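PDB 4NNB: OBCA, Oxalate Biosynthetic Component A from Burkholderia glumae, which is a bacterial protein of the TIM-barrel class whose barrel domain holds a magnesium ion and an oxaloacetate ion. Local coordinates for residues Gly469-Val472 against Gly473-Gly477; Lys491-Gly494 against Thr495-Val499; Thr209-Thr212 against Ile213-Arg217. All blocks are in the same frame, centred on the assembly; numbering follows the deposited sequence.

In the fold
The three contacts follow one another along the chain, none nested in or crossing another, and each closes a short local turn. Interaction 3 comes first, on helix 205-217, which packs outside the barrel against strand 222-229. Interaction 1 turns back at the end of barrel strand 469-472, where the loop delivers Glu-475 to the magnesium ion. Interaction 2 then starts helix 495-507. That helix is the hub: Thr-495 OG1 and Gln-498 NE2 bond to the backbone of the loop of interaction 1, while Glu-211 of interaction 3 receives the N-H of Trp-496. Interactions 1 and 3 do not touch each other, their nearest atoms being about 6 Å apart.

Interaction 1: Gly469-Val472 against Gly473-Gly477; sequences GIRV and GLEDG. With MG (magnesium ion), chain B; OAA (oxaloacetate ion), chain C.
Arg-471, one residue before the end of strand 469-472, grips Asp-476 across the bend that follows the strand. From CB its chain leaves with CG anti to the backbone N (chi1 156°), and a bend at chi3 brings the NE/NH2 edge round to Asp-476. CG lies 3.3 Å from Asp-476 OD1, and CD follows at 3.6 Å from that same oxygen OD1. NE then gives its N-H to Asp-476 OD1 at 2.8 Å, nearly straight at 166°. At CZ the group branches. NH2 bonds to Asp-476 OD2 at 2.9 Å, completing a side-on bidentate salt bridge in which each oxygen uses its syn lone pair. Carboxylate and guanidinium are only 9° from coplanar, and the two bonds fix the rotation of both groups. NH1 donates to a water at 3.0 Å, and that water is itself a ligand of the magnesium ion.

Glu-475 approaches differently. Its OE2 stands over one face of the guanidinium, well out of plane, in a long contact with NH2 that is one of charge alone. Glu-475 OE1 binds the magnesium ion at 2.2 Å and also lies 3.0 Å from Arg-471 NH2. The backbone turns sharply here: Gly-473 has angles at which a CB would jam against the preceding carbonyl oxygen, and its own O accepts from both Asp-476 N and Gly-477 N, tightening the loop. Arg-471 lies in the second shell, held by Asp-476, which is consistent with its positioning Glu-475 and the metal-bound water. His-224 and His-226 supply the other protein ligands, and the oxaloacetate ion binds the metal through O2 and O3. This is the metal site at the C-terminal mouth of a TIM barrel, where the loop after a parallel strand brings in a metal ligand.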
ATOM      1  N   GLY A 469       7.718 -13.732 -10.642  1.00 28.21           N
ATOM      2  CA  GLY A 469       7.099 -12.422 -10.632  1.00 27.44           C
ATOM      3  C   GLY A 469       7.424 -11.616  -9.406  1.00 23.77           C
ATOM      4  O   GLY A 469       7.866 -12.157  -8.394  1.00 26.36           O
ATOM      5  N   ILE A 470       7.197 -10.307  -9.502  1.00 27.29           N
ATOM      6  CA  ILE A 470       7.371  -9.391  -8.385  1.00 22.66           C
ATOM      7  C   ILE A 470       6.190  -8.426  -8.381  1.00 23.64           C
ATOM      8  O   ILE A 470       5.766  -7.950  -9.438  1.00 25.43           O
ATOM      9  CB  ILE A 470       8.687  -8.579  -8.519  1.00 29.75           C
ATOM     10  CG1 ILE A 470       9.899  -9.482  -8.325  1.00 30.08           C
ATOM     11  CG2 ILE A 470       8.755  -7.436  -7.485  1.00 28.22           C
ATOM     12  CD1 ILE A 470      11.217  -8.778  -8.667  1.00 35.32           C
ATOM     13  N   ARG A 471       5.665  -8.141  -7.192  1.00 22.47           N
ATOM     14  CA  ARG A 471       4.544  -7.225  -7.044  1.00 23.67           C
ATOM     15  C   ARG A 471       5.000  -5.969  -6.316  1.00 20.65           C
ATOM     16  O   ARG A 471       5.779  -6.040  -5.350  1.00 23.11           O
ATOM     17  CB  ARG A 471       3.391  -7.908  -6.268  1.00 23.93           C
ATOM     18  CG  ARG A 471       2.435  -6.949  -5.551  1.00 23.23           C
ATOM     19  CD  ARG A 471       1.144  -7.660  -5.060  1.00 21.56           C
ATOM     20  NE  ARG A 471       0.671  -7.074  -3.812  1.00 23.62           N
ATOM     21  CZ  ARG A 471      -0.393  -7.492  -3.123  1.00 26.74           C
ATOM     22  NH1 ARG A 471      -1.134  -8.511  -3.557  1.00 23.63           N
ATOM     23  NH2 ARG A 471      -0.698  -6.890  -1.987  1.00 24.09           N
ATOM     24  N   VAL A 472       4.529  -4.816  -6.789  1.00 20.75           N
ATOM     25  CA  VAL A 472       4.753  -3.548  -6.086  1.00 22.82           C
ATOM     26  C   VAL A 472       3.465  -2.743  -6.187  1.00 22.53           C
ATOM     27  O   VAL A 472       2.581  -3.086  -6.971  1.00 23.57           O
ATOM     28  CB  VAL A 472       5.895  -2.727  -6.726  1.00 25.75           C
ATOM     29  CG1 VAL A 472       7.239  -3.387  -6.463  1.00 26.61           C
ATOM     30  CG2 VAL A 472       5.649  -2.563  -8.225  1.00 22.72           C
ATOM     31  N   GLY A 473       3.356  -1.684  -5.394  1.00 23.20           N
ATOM     32  CA  GLY A 473       2.228  -0.774  -5.506  1.00 21.90           C
ATOM     33  C   GLY A 473       1.916  -0.128  -4.171  1.00 21.30           C
ATOM     34  O   GLY A 473       2.409  -0.593  -3.141  1.00 20.36           O
ATOM     35  N   LEU A 474       1.079   0.913  -4.173  1.00 23.06           N
ATOM     36  CA  LEU A 474       0.718   1.608  -2.926  1.00 22.99           C
ATOM     37  C   LEU A 474       0.101   0.691  -1.854  1.00 21.79           C
ATOM     38  O   LEU A 474       0.230   0.952  -0.650  1.00 19.43           O
ATOM     39  CB  LEU A 474      -0.196   2.802  -3.219  1.00 21.98           C
ATOM     40  CG  LEU A 474       0.400   3.914  -4.095  1.00 24.42           C
ATOM     41  CD1 LEU A 474      -0.471   5.188  -4.037  1.00 20.90           C
ATOM     42  CD2 LEU A 474       1.834   4.217  -3.667  1.00 24.97           C
ATOM     43  N   GLU A 475      -0.555  -0.385  -2.283  1.00 22.28           N
ATOM     44  CA  GLU A 475      -1.019  -1.413  -1.341  1.00 19.00           C
ATOM     45  C   GLU A 475       0.080  -1.901  -0.398  1.00 22.03           C
ATOM     46  O   GLU A 475      -0.157  -2.091   0.801  1.00 22.27           O
ATOM     47  CB  GLU A 475      -1.608  -2.609  -2.108  1.00 20.92           C
ATOM     48  CG  GLU A 475      -1.956  -3.807  -1.213  1.00 22.96           C
ATOM     49  CD  GLU A 475      -2.919  -4.772  -1.892  1.00 24.66           C
ATOM     50  OE1 GLU A 475      -3.345  -5.759  -1.249  1.00 23.21           O
ATOM     51  OE2 GLU A 475      -3.231  -4.552  -3.081  1.00 22.90           O
ATOM     52  N   ASP A 476       1.283  -2.099  -0.928  1.00 20.02           N
ATOM     53  CA  ASP A 476       2.377  -2.694  -0.147  1.00 19.73           C
ATOM     54  C   ASP A 476       3.363  -1.692   0.466  1.00 23.99           C
ATOM     55  O   ASP A 476       3.923  -1.945   1.533  1.00 24.34           O
ATOM     56  CB  ASP A 476       3.140  -3.701  -1.010  1.00 22.86           C
ATOM     57  CG  ASP A 476       2.234  -4.781  -1.553  1.00 24.48           C
ATOM     58  OD1 ASP A 476       2.407  -5.199  -2.722  1.00 28.87           O
ATOM     59  OD2 ASP A 476       1.323  -5.184  -0.813  1.00 27.50           O
ATOM     60  N   GLY A 477       3.578  -0.568  -0.215  1.00 22.50           N
ATOM     61  CA  GLY A 477       4.440   0.487   0.298  1.00 20.24           C
ATOM     62  C   GLY A 477       4.181   1.789  -0.433  1.00 23.77           C
ATOM     63  O   GLY A 477       3.840   1.776  -1.615  1.00 21.68           O
TER
HETATM   64 MG    MG B 601      -4.909  -7.214  -1.695  1.00 27.40          MG
HETATM   65  O1  OAA C 602      -6.695 -11.155  -1.041  1.00 34.84           O
HETATM   66  O2  OAA C 602      -6.148  -9.040  -1.655  1.00 27.38           O
HETATM   67  O4  OAA C 602      -4.342  -7.312   2.949  1.00 33.56           O
HETATM   68  O5  OAA C 602      -6.075  -8.795   3.238  1.00 36.32           O
HETATM   69  O3  OAA C 602      -5.091  -7.371   0.203  1.00 31.31           O
HETATM   70  C1  OAA C 602      -6.156  -9.994  -0.765  1.00 29.88           C
HETATM   71  C2  OAA C 602      -5.546  -9.793   0.605  1.00 29.72           C
HETATM   72  C3  OAA C 602      -5.300  -8.360   1.020  1.00 28.77           C
HETATM   73  C4  OAA C 602      -5.246  -8.135   2.479  1.00 25.58           C
HETATM   74  O   HOH W   1      -3.109  -8.529  -1.321  1.00 31.61           O

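Interaction 2: Lys491-Gly494 against Thr495-Val499; sequences KARG and TWEQV
The N-terminus of helix 495-507 is built here, with Gly-494 at the N-cap position and its carbonyl oxygen turned into the first turn. Gly-494 O accepts weakly from Glu-497 N at 3.1 Å and, also weakly, from Gln-498 N at 3.4 Å. The side chain of Glu-497 also reaches back: with CG anti to the backbone N (chi1 -177°) and an extended chain, OE2 takes the N-H of Arg-493 at 2.8 Å. The bond is almost straight, 173°, but meets OE2 on its anti side and 31° out of the carboxylate plane. Because the donor precedes the N-cap residue, the pattern is like a capping box shifted by one residue, not a true one, though it likewise ties the third helical residue to the incoming chain. Glu-497 OE1 pairs with Arg-490, so both carboxylate oxygens are engaged.

Trp-496 turns back toward the loop, its CG held between the backbone N and the carbonyl carbon, and CD1 comes 3.9 Å from Gly-494 CA, where the glycine spares the indole a clash. CZ2 touches Arg-493 CB at 4.0 Å. A water at the indole edge accepts from Trp-496 NE1 and donates to Arg-493 O, which it meets at 2.8 Å. Ala-492 CB packs on Gln-498, 3.6 Å from its NE2, while that amide nitrogen bonds to Gly-477 O and Thr-479 O.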
ATOM      1  N   LYS A 491       7.784   9.814  -0.938  1.00 27.85           N
ATOM      2  CA  LYS A 491       6.516   9.217  -1.343  1.00 28.62           C
ATOM      3  C   LYS A 491       6.515   9.008  -2.849  1.00 27.24           C
ATOM      4  O   LYS A 491       6.950   9.884  -3.618  1.00 27.12           O
ATOM      5  CB  LYS A 491       5.336  10.100  -0.910  1.00 24.71           C
ATOM      6  CG  LYS A 491       5.043  10.032   0.601  1.00 29.49           C
ATOM      7  CD  LYS A 491       4.490   8.644   0.985  1.00 29.78           C
ATOM      8  CE  LYS A 491       4.510   8.364   2.480  1.00 28.81           C
ATOM      9  NZ  LYS A 491       3.342   8.923   3.220  1.00 25.76           N
ATOM     10  N   ALA A 492       6.071   7.831  -3.275  1.00 23.82           N
ATOM     11  CA  ALA A 492       5.943   7.545  -4.701  1.00 25.36           C
ATOM     12  C   ALA A 492       4.908   8.475  -5.339  1.00 25.39           C
ATOM     13  O   ALA A 492       3.941   8.868  -4.682  1.00 25.19           O
ATOM     14  CB  ALA A 492       5.534   6.083  -4.914  1.00 23.56           C
ATOM     15  N   ARG A 493       5.089   8.806  -6.617  1.00 22.05           N
ATOM     16  CA  ARG A 493       4.088   9.598  -7.324  1.00 26.09           C
ATOM     17  C   ARG A 493       2.885   8.738  -7.728  1.00 26.33           C
ATOM     18  O   ARG A 493       1.852   9.251  -8.165  1.00 23.60           O
ATOM     19  CB  ARG A 493       4.703  10.238  -8.567  1.00 30.51           C
ATOM     20  CG  ARG A 493       5.815  11.234  -8.269  1.00 31.37           C
ATOM     21  CD  ARG A 493       5.558  12.527  -8.997  1.00 45.91           C
ATOM     22  NE  ARG A 493       4.468  13.271  -8.367  1.00 43.33           N
ATOM     23  CZ  ARG A 493       3.637  14.067  -9.028  1.00 45.11           C
ATOM     24  NH1 ARG A 493       3.764  14.209 -10.338  1.00 51.94           N
ATOM     25  NH2 ARG A 493       2.678  14.718  -8.381  1.00 44.30           N
ATOM     26  N   GLY A 494       3.029   7.426  -7.592  1.00 25.34           N
ATOM     27  CA  GLY A 494       1.981   6.505  -7.977  1.00 23.44           C
ATOM     28  C   GLY A 494       2.521   5.091  -8.025  1.00 25.99           C
ATOM     29  O   GLY A 494       3.739   4.881  -7.978  1.00 22.55           O
ATOM     30  N   THR A 495       1.619   4.116  -8.084  1.00 22.14           N
ATOM     31  CA  THR A 495       2.034   2.737  -8.298  1.00 22.84           C
ATOM     32  C   THR A 495       2.804   2.622  -9.613  1.00 23.59           C
ATOM     33  O   THR A 495       3.798   1.907  -9.689  1.00 22.01           O
ATOM     34  CB  THR A 495       0.819   1.768  -8.271  1.00 22.35           C
ATOM     35  OG1 THR A 495       0.294   1.718  -6.929  1.00 21.73           O
ATOM     36  CG2 THR A 495       1.235   0.380  -8.693  1.00 20.90           C
ATOM     37  N   TRP A 496       2.369   3.346 -10.640  1.00 23.41           N
ATOM     38  CA  TRP A 496       3.079   3.301 -11.922  1.00 26.33           C
ATOM     39  C   TRP A 496       4.571   3.646 -11.759  1.00 26.72           C
ATOM     40  O   TRP A 496       5.424   3.091 -12.454  1.00 24.82           O
ATOM     41  CB  TRP A 496       2.424   4.239 -12.939  1.00 25.99           C
ATOM     42  CG  TRP A 496       2.544   5.681 -12.558  1.00 29.86           C
ATOM     43  CD1 TRP A 496       1.620   6.435 -11.888  1.00 27.54           C
ATOM     44  CD2 TRP A 496       3.661   6.546 -12.818  1.00 29.37           C
ATOM     45  NE1 TRP A 496       2.100   7.715 -11.711  1.00 29.93           N
ATOM     46  CE2 TRP A 496       3.346   7.807 -12.276  1.00 30.41           C
ATOM     47  CE3 TRP A 496       4.896   6.372 -13.453  1.00 28.89           C
ATOM     48  CZ2 TRP A 496       4.229   8.890 -12.343  1.00 33.82           C
ATOM     49  CZ3 TRP A 496       5.772   7.451 -13.519  1.00 35.61           C
ATOM     50  CH2 TRP A 496       5.433   8.689 -12.972  1.00 34.59           C
ATOM     51  N   GLU A 497       4.889   4.546 -10.835  1.00 25.40           N
ATOM     52  CA  GLU A 497       6.289   4.922 -10.649  1.00 27.98           C
ATOM     53  C   GLU A 497       7.079   3.766 -10.041  1.00 28.18           C
ATOM     54  O   GLU A 497       8.202   3.477 -10.467  1.00 25.58           O
ATOM     55  CB  GLU A 497       6.437   6.200  -9.812  1.00 24.19           C
ATOM     56  CG  GLU A 497       7.898   6.630  -9.681  1.00 27.65           C
ATOM     57  CD  GLU A 497       8.059   7.972  -9.018  1.00 27.02           C
ATOM     58  OE1 GLU A 497       8.791   8.811  -9.568  1.00 29.22           O
ATOM     59  OE2 GLU A 497       7.464   8.187  -7.934  1.00 27.98           O
ATOM     60  N   GLN A 498       6.475   3.089  -9.066  1.00 24.66           N
ATOM     61  CA  GLN A 498       7.090   1.911  -8.462  1.00 25.33           C
ATOM     62  C   GLN A 498       7.273   0.795  -9.477  1.00 24.40           C
ATOM     63  O   GLN A 498       8.291   0.102  -9.460  1.00 25.85           O
ATOM     64  CB  GLN A 498       6.269   1.448  -7.248  1.00 23.38           C
ATOM     65  CG  GLN A 498       6.183   2.547  -6.173  1.00 20.78           C
ATOM     66  CD  GLN A 498       5.113   2.286  -5.123  1.00 25.86           C
ATOM     67  OE1 GLN A 498       4.042   1.744  -5.425  1.00 22.70           O
ATOM     68  NE2 GLN A 498       5.401   2.665  -3.883  1.00 23.82           N
ATOM     69  N   VAL A 499       6.299   0.646 -10.371  1.00 24.62           N
ATOM     70  CA  VAL A 499       6.399  -0.307 -11.470  1.00 24.38           C
ATOM     71  C   VAL A 499       7.590   0.011 -12.400  1.00 28.28           C
ATOM     72  O   VAL A 499       8.361  -0.890 -12.743  1.00 26.85           O
ATOM     73  CB  VAL A 499       5.084  -0.363 -12.281  1.00 25.17           C
ATOM     74  CG1 VAL A 499       5.248  -1.226 -13.522  1.00 24.44           C
ATOM     75  CG2 VAL A 499       3.928  -0.899 -11.409  1.00 25.51           C
TER
HETATM   76  O   HOH W   2      -0.372   8.687  -9.839  1.00 36.20           O

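Interaction 3: Thr209-Thr212 against Ile213-Arg217; sequences TEET and IRSMR
Ser-215 turns its OG back along the helix onto Glu-211: chi1 of -74° puts OG beside its own backbone N, and Glu-211, bent at chi2 (65°), curls its carboxylate toward the same place. OG donates to Glu-211 O at 3.0 Å from above the carbonyl plane. Ser-215 N reaches that oxygen at 2.8 Å from the opposite face of the plane, so two bonds grip one carbonyl. Glu-211 OE2 lies 3.1 Å from Ser-215 OG, although its stronger partner is the N-H of Trp-496 on helix 495-507.

About half a turn round the helix, Thr-209 and Ile-213 lie side by side, and Thr-209 CG2 packs on Ile-213 CD1 at 3.6 Å; both side chains face helix 255-268. Glu-210 OE2 rests 3.5 Å from Arg-214 CG, touching the aliphatic part of the chain while the charged ends stay apart. Each charge looks elsewhere: Glu-210 OE1 forms a salt bridge with Arg-268, and the Arg-214 guanidinium makes a cation-pi contact with Trp-496. The backbone is regularly bonded, as in Met-216 N to Thr-212 O, and Thr-212 and Met-216 lean on Val-223. With barrel strand 222-229 beneath and helices 255-268 and 495-507 beside it, helix 205-217 is one of the outer helices that encircle a TIM barrel.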
ATOM      1  N   THR A 209      -9.140   3.296 -12.366  1.00 27.63           N
ATOM      2  CA  THR A 209      -8.967   3.008 -13.787  1.00 26.81           C
ATOM      3  C   THR A 209      -7.702   3.671 -14.330  1.00 24.14           C
ATOM      4  O   THR A 209      -6.898   3.030 -15.007  1.00 24.15           O
ATOM      5  CB  THR A 209     -10.185   3.479 -14.618  1.00 31.58           C
ATOM      6  OG1 THR A 209     -11.347   2.744 -14.219  1.00 31.83           O
ATOM      7  CG2 THR A 209      -9.948   3.252 -16.103  1.00 29.80           C
ATOM      8  N   GLU A 210      -7.523   4.949 -14.026  1.00 28.16           N
ATOM      9  CA  GLU A 210      -6.390   5.695 -14.579  1.00 29.29           C
ATOM     10  C   GLU A 210      -5.061   5.126 -14.086  1.00 29.08           C
ATOM     11  O   GLU A 210      -4.128   4.952 -14.872  1.00 28.13           O
ATOM     12  CB  GLU A 210      -6.508   7.190 -14.253  1.00 32.06           C
ATOM     13  CG  GLU A 210      -5.331   8.033 -14.743  1.00 33.76           C
ATOM     14  CD  GLU A 210      -5.220   8.046 -16.262  1.00 43.09           C
ATOM     15  OE1 GLU A 210      -6.251   7.834 -16.936  1.00 40.41           O
ATOM     16  OE2 GLU A 210      -4.100   8.273 -16.780  1.00 45.44           O
ATOM     17  N   GLU A 211      -4.991   4.783 -12.800  1.00 26.62           N
ATOM     18  CA  GLU A 211      -3.759   4.216 -12.238  1.00 24.92           C
ATOM     19  C   GLU A 211      -3.471   2.824 -12.784  1.00 25.99           C
ATOM     20  O   GLU A 211      -2.314   2.482 -13.061  1.00 25.31           O
ATOM     21  CB  GLU A 211      -3.800   4.212 -10.696  1.00 25.55           C
ATOM     22  CG  GLU A 211      -2.546   3.652 -10.051  1.00 23.32           C
ATOM     23  CD  GLU A 211      -1.304   4.511 -10.330  1.00 26.54           C
ATOM     24  OE1 GLU A 211      -1.398   5.754 -10.250  1.00 25.29           O
ATOM     25  OE2 GLU A 211      -0.238   3.939 -10.625  1.00 30.19           O
ATOM     26  N   THR A 212      -4.525   2.023 -12.956  1.00 25.62           N
ATOM     27  CA  THR A 212      -4.388   0.697 -13.557  1.00 22.31           C
ATOM     28  C   THR A 212      -3.754   0.793 -14.949  1.00 26.39           C
ATOM     29  O   THR A 212      -2.802   0.077 -15.273  1.00 24.30           O
ATOM     30  CB  THR A 212      -5.775  -0.009 -13.672  1.00 22.41           C
ATOM     31  OG1 THR A 212      -6.292  -0.238 -12.353  1.00 24.20           O
ATOM     32  CG2 THR A 212      -5.656  -1.335 -14.395  1.00 23.14           C
ATOM     33  N   ILE A 213      -4.304   1.667 -15.777  1.00 25.00           N
ATOM     34  CA  ILE A 213      -3.782   1.858 -17.127  1.00 27.36           C
ATOM     35  C   ILE A 213      -2.349   2.399 -17.131  1.00 25.38           C
ATOM     36  O   ILE A 213      -1.490   1.875 -17.847  1.00 27.07           O
ATOM     37  CB  ILE A 213      -4.718   2.755 -17.935  1.00 27.62           C
ATOM     38  CG1 ILE A 213      -5.983   1.965 -18.264  1.00 30.00           C
ATOM     39  CG2 ILE A 213      -4.040   3.207 -19.238  1.00 32.25           C
ATOM     40  CD1 ILE A 213      -7.176   2.819 -18.395  1.00 35.09           C
ATOM     41  N   ARG A 214      -2.081   3.419 -16.321  1.00 23.92           N
ATOM     42  CA  ARG A 214      -0.712   3.917 -16.201  1.00 29.38           C
ATOM     43  C   ARG A 214       0.255   2.849 -15.712  1.00 28.36           C
ATOM     44  O   ARG A 214       1.370   2.749 -16.217  1.00 24.67           O
ATOM     45  CB  ARG A 214      -0.643   5.139 -15.283  1.00 29.18           C
ATOM     46  CG  ARG A 214      -1.420   6.329 -15.804  1.00 34.68           C
ATOM     47  CD  ARG A 214      -0.687   7.600 -15.474  1.00 46.82           C
ATOM     48  NE  ARG A 214       0.700   7.539 -15.926  1.00 45.92           N
ATOM     49  CZ  ARG A 214       1.639   8.403 -15.563  1.00 44.05           C
ATOM     50  NH1 ARG A 214       2.876   8.265 -16.010  1.00 49.10           N
ATOM     51  NH2 ARG A 214       1.340   9.402 -14.744  1.00 49.46           N
ATOM     52  N   SER A 215      -0.159   2.057 -14.725  1.00 24.55           N
ATOM     53  CA  SER A 215       0.700   0.987 -14.217  1.00 24.38           C
ATOM     54  C   SER A 215       1.028  -0.056 -15.282  1.00 22.32           C
ATOM     55  O   SER A 215       2.178  -0.512 -15.395  1.00 25.27           O
ATOM     56  CB  SER A 215       0.064   0.315 -12.989  1.00 25.14           C
ATOM     57  OG  SER A 215       0.166   1.173 -11.867  1.00 25.33           O
ATOM     58  N   MET A 216       0.023  -0.446 -16.056  1.00 24.64           N
ATOM     59  CA  MET A 216       0.242  -1.382 -17.156  1.00 26.68           C
ATOM     60  C   MET A 216       1.196  -0.795 -18.198  1.00 26.74           C
ATOM     61  O   MET A 216       2.067  -1.489 -18.724  1.00 30.26           O
ATOM     62  CB  MET A 216      -1.074  -1.710 -17.848  1.00 29.89           C
ATOM     63  CG  MET A 216      -1.919  -2.754 -17.153  1.00 35.49           C
ATOM     64  SD  MET A 216      -3.342  -2.981 -18.209  1.00 42.13           S
ATOM     65  CE  MET A 216      -2.578  -3.720 -19.640  1.00 26.49           C
ATOM     66  N   ARG A 217       1.044   0.492 -18.481  1.00 27.68           N
ATOM     67  CA  ARG A 217       1.885   1.117 -19.499  1.00 31.82           C
ATOM     68  C   ARG A 217       3.316   1.329 -19.021  1.00 30.96           C
ATOM     69  O   ARG A 217       4.230   1.424 -19.828  1.00 33.50           O
ATOM     70  CB  ARG A 217       1.224   2.398 -20.009  1.00 32.48           C
ATOM     71  CG  ARG A 217      -0.017   2.064 -20.805  1.00 27.94           C
ATOM     72  CD  ARG A 217      -0.829   3.264 -21.206  1.00 32.45           C
ATOM     73  NE  ARG A 217      -1.967   2.841 -22.019  1.00 33.45           N
ATOM     74  CZ  ARG A 217      -2.936   3.643 -22.450  1.00 30.27           C
ATOM     75  NH1 ARG A 217      -2.927   4.929 -22.147  1.00 33.21           N
ATOM     76  NH2 ARG A 217      -3.920   3.145 -23.179  1.00 30.44           N
TER